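Local coordinates for ABC transporter, substrate binding protein (Aeropyrum pernix, PDB 3EAF) that probably serves as the extracellular substrate-binding component of an ABC transporter, capturing a solute for import, and binds a magnesium ion, at residues A[257-262]-A[353-358]. Sequence-based numbering, arbitrary orientation.
Sequences FIYPMF and FIIKLG
The amide N of F262 donates to Y259 O at 3.0 Å, closing the 3-10 turn that brings the rings of both residues to I355. The setting is a two-lobed periplasmic binding protein fold, in which the loop following strand 251-255 turns back over strand 352-357, the antiparallel neighbour to which 251-255 is hydrogen-bonded (F353 with S255, I355 with G253). It illustrates how a chain leaving a sheet can pack back onto it largely through apolar side chains. Where the loop begins, the ring of F353, on the strand, lies obliquely against the peptide joining F257 and I258, with F353 CE2 3.5 Å from I258 N. I258 turns CG1 away from its own N (chi1 -159°), which carries CD1 over the centre of that ring, a CH-pi contact of 4.1 Å to the F353 centroid, 11° off the normal. Farther along, Y259 and I355 reach toward each other from the loop and the strand. I355 CG1 sits over one face of the tyrosine ring, displaced toward its rim, while I355 CD1 reaches Y259 CE1 at 3.6 Å. L363 and L288 also touch Y259. The other branch of the isoleucine, I355 CG2, meets the F262 ring at its edge, 4.1 Å from CE2.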
ATOM      1  N   PHE A 257      -5.907  -5.689  -1.801  1.00  8.41           N
ATOM      2  CA  PHE A 257      -6.511  -5.572  -3.130  1.00  8.45           C
ATOM      3  C   PHE A 257      -6.360  -6.887  -3.873  1.00  8.95           C
ATOM      4  O   PHE A 257      -5.294  -7.515  -3.823  1.00  9.28           O
ATOM      5  CB  PHE A 257      -5.819  -4.463  -3.943  1.00  8.20           C
ATOM      6  CG  PHE A 257      -5.457  -3.246  -3.128  1.00  7.27           C
ATOM      7  CD1 PHE A 257      -6.397  -2.249  -2.890  1.00  7.04           C
ATOM      8  CD2 PHE A 257      -4.181  -3.109  -2.590  1.00  7.09           C
ATOM      9  CE1 PHE A 257      -6.080  -1.138  -2.134  1.00  7.16           C
ATOM     10  CE2 PHE A 257      -3.849  -1.993  -1.834  1.00  7.71           C
ATOM     11  CZ  PHE A 257      -4.803  -1.009  -1.598  1.00  8.11           C
ATOM     12  N   ILE A 258      -7.422  -7.293  -4.568  1.00  9.18           N
ATOM     13  CA  ILE A 258      -7.391  -8.491  -5.405  1.00  9.33           C
ATOM     14  C   ILE A 258      -6.410  -8.305  -6.572  1.00  9.46           C
ATOM     15  O   ILE A 258      -6.329  -7.217  -7.154  1.00  9.65           O
ATOM     16  CB  ILE A 258      -8.829  -8.869  -5.899  1.00  9.66           C
ATOM     17  CG1 ILE A 258      -8.911 -10.344  -6.317  1.00  9.99           C
ATOM     18  CG2 ILE A 258      -9.310  -7.942  -7.029  1.00  9.07           C
ATOM     19  CD1 ILE A 258      -8.659 -11.347  -5.182  1.00 11.42           C
ATOM     20  N   TYR A 259      -5.630  -9.342  -6.874  1.00  9.30           N
ATOM     21  CA  TYR A 259      -4.725  -9.311  -8.024  1.00  9.46           C
ATOM     22  C   TYR A 259      -5.568  -9.457  -9.283  1.00 10.07           C
ATOM     23  O   TYR A 259      -6.591 -10.151  -9.251  1.00  9.89           O
ATOM     24  CB  TYR A 259      -3.748 -10.486  -8.006  1.00  8.75           C
ATOM     25  CG  TYR A 259      -2.627 -10.464  -6.988  1.00  8.80           C
ATOM     26  CD1 TYR A 259      -2.719  -9.725  -5.805  1.00  7.31           C
ATOM     27  CD2 TYR A 259      -1.482 -11.232  -7.198  1.00  8.01           C
ATOM     28  CE1 TYR A 259      -1.685  -9.740  -4.867  1.00  7.62           C
ATOM     29  CE2 TYR A 259      -0.453 -11.255  -6.279  1.00  8.90           C
ATOM     30  CZ  TYR A 259      -0.556 -10.509  -5.117  1.00  8.13           C
ATOM     31  OH  TYR A 259       0.474 -10.549  -4.220  1.00  8.85           O
ATOM     32  N   PRO A 260      -5.146  -8.820 -10.400  1.00 10.75           N
ATOM     33  CA  PRO A 260      -5.862  -9.052 -11.666  1.00 11.49           C
ATOM     34  C   PRO A 260      -6.062 -10.546 -12.013  1.00 12.40           C
ATOM     35  O   PRO A 260      -7.135 -10.915 -12.479  1.00 12.10           O
ATOM     36  CB  PRO A 260      -4.975  -8.354 -12.707  1.00 11.44           C
ATOM     37  CG  PRO A 260      -4.304  -7.259 -11.942  1.00 11.28           C
ATOM     38  CD  PRO A 260      -4.037  -7.859 -10.566  1.00 10.65           C
HETATM   39  N   MSE A 261      -5.053 -11.385 -11.767  1.00 13.91           N
HETATM   40  CA  MSE A 261      -5.133 -12.833 -12.046  1.00 16.52           C
HETATM   41  C   MSE A 261      -6.200 -13.605 -11.250  1.00 15.54           C
HETATM   42  O   MSE A 261      -6.596 -14.704 -11.648  1.00 15.96           O
HETATM   43  CB  MSE A 261      -3.766 -13.507 -11.852  1.00 16.05           C
HETATM   44  CG  MSE A 261      -3.198 -13.371 -10.443  1.00 18.45           C
HETATM   45 SE   MSE A 261      -1.575 -14.412 -10.150  1.00 23.15          SE
HETATM   46  CE  MSE A 261      -0.483 -13.871 -11.668  1.00 22.44           C
ATOM     47  N   PHE A 262      -6.645 -13.048 -10.125  1.00 15.26           N
ATOM     48  CA  PHE A 262      -7.745 -13.645  -9.349  1.00 15.01           C
ATOM     49  C   PHE A 262      -9.052 -12.855  -9.521  1.00 15.09           C
ATOM     50  O   PHE A 262     -10.045 -13.111  -8.833  1.00 15.62           O
ATOM     51  CB  PHE A 262      -7.394 -13.732  -7.848  1.00 14.82           C
ATOM     52  CG  PHE A 262      -6.089 -14.430  -7.551  1.00 14.46           C
ATOM     53  CD1 PHE A 262      -5.821 -15.698  -8.059  1.00 14.02           C
ATOM     54  CD2 PHE A 262      -5.134 -13.816  -6.747  1.00 14.67           C
ATOM     55  CE1 PHE A 262      -4.615 -16.343  -7.783  1.00 14.96           C
ATOM     56  CE2 PHE A 262      -3.919 -14.453  -6.463  1.00 15.10           C
ATOM     57  CZ  PHE A 262      -3.662 -15.720  -6.981  1.00 14.79           C
ATOM     58  N   PHE A 353      -6.412  -9.803   1.806  1.00  9.64           N
ATOM     59  CA  PHE A 353      -6.205 -11.073   1.117  1.00  9.73           C
ATOM     60  C   PHE A 353      -4.818 -11.594   1.463  1.00  9.55           C
ATOM     61  O   PHE A 353      -3.899 -10.817   1.696  1.00  9.48           O
ATOM     62  CB  PHE A 353      -6.317 -10.916  -0.402  1.00  9.59           C
ATOM     63  CG  PHE A 353      -7.662 -10.428  -0.877  1.00 10.02           C
ATOM     64  CD1 PHE A 353      -8.765 -11.285  -0.903  1.00 10.10           C
ATOM     65  CD2 PHE A 353      -7.818  -9.119  -1.330  1.00 10.23           C
ATOM     66  CE1 PHE A 353     -10.014 -10.836  -1.369  1.00 10.51           C
ATOM     67  CE2 PHE A 353      -9.059  -8.658  -1.793  1.00 10.08           C
ATOM     68  CZ  PHE A 353     -10.161  -9.521  -1.804  1.00  9.62           C
ATOM     69  N   ILE A 354      -4.674 -12.914   1.501  1.00 10.02           N
ATOM     70  CA  ILE A 354      -3.370 -13.540   1.641  1.00  9.88           C
ATOM     71  C   ILE A 354      -3.118 -14.370   0.397  1.00 10.10           C
ATOM     72  O   ILE A 354      -3.996 -15.116  -0.052  1.00 10.53           O
ATOM     73  CB  ILE A 354      -3.278 -14.430   2.918  1.00 10.35           C
ATOM     74  CG1 ILE A 354      -3.475 -13.593   4.200  1.00 10.12           C
ATOM     75  CG2 ILE A 354      -1.960 -15.229   2.934  1.00  9.81           C
ATOM     76  CD1 ILE A 354      -2.360 -12.600   4.522  1.00  9.90           C
ATOM     77  N   ILE A 355      -1.914 -14.242  -0.151  1.00 10.20           N
ATOM     78  CA  ILE A 355      -1.541 -14.927  -1.380  1.00 10.29           C
ATOM     79  C   ILE A 355      -0.347 -15.819  -1.096  1.00 10.68           C
ATOM     80  O   ILE A 355       0.619 -15.390  -0.453  1.00 10.57           O
ATOM     81  CB  ILE A 355      -1.210 -13.913  -2.531  1.00 10.36           C
ATOM     82  CG1 ILE A 355      -2.419 -13.018  -2.831  1.00 10.36           C
ATOM     83  CG2 ILE A 355      -0.754 -14.625  -3.801  1.00  9.68           C
ATOM     84  CD1 ILE A 355      -2.471 -11.768  -1.960  1.00 11.05           C
ATOM     85  N   LYS A 356      -0.423 -17.060  -1.566  1.00 10.69           N
ATOM     86  CA  LYS A 356       0.653 -18.019  -1.375  1.00 11.65           C
ATOM     87  C   LYS A 356       1.476 -18.218  -2.641  1.00 12.15           C
ATOM     88  O   LYS A 356       0.930 -18.345  -3.736  1.00 12.29           O
ATOM     89  CB  LYS A 356       0.089 -19.371  -0.933  1.00 11.54           C
ATOM     90  CG  LYS A 356       1.146 -20.431  -0.636  1.00 11.74           C
ATOM     91  CD  LYS A 356       0.481 -21.743  -0.293  1.00 13.40           C
ATOM     92  CE  LYS A 356       1.480 -22.824   0.059  1.00 14.82           C
ATOM     93  NZ  LYS A 356       0.757 -24.126   0.253  1.00 15.77           N
ATOM     94  N   LEU A 357       2.790 -18.265  -2.473  1.00 13.02           N
ATOM     95  CA  LEU A 357       3.663 -18.792  -3.500  1.00 13.98           C
ATOM     96  C   LEU A 357       3.548 -20.314  -3.418  1.00 14.63           C
ATOM     97  O   LEU A 357       4.132 -20.951  -2.533  1.00 14.46           O
ATOM     98  CB  LEU A 357       5.105 -18.321  -3.282  1.00 14.22           C
ATOM     99  CG  LEU A 357       6.219 -18.835  -4.200  1.00 14.43           C
ATOM    100  CD1 LEU A 357       5.825 -18.718  -5.662  1.00 14.48           C
ATOM    101  CD2 LEU A 357       7.516 -18.079  -3.925  1.00 14.07           C
ATOM    102  N   GLY A 358       2.766 -20.884  -4.332  1.00 15.18           N
ATOM    103  CA  GLY A 358       2.420 -22.306  -4.282  1.00 16.40           C
ATOM    104  C   GLY A 358       3.579 -23.258  -4.518  1.00 17.21           C
ATOM    105  O   GLY A 358       4.628 -22.862  -5.043  1.00 16.79           O
TER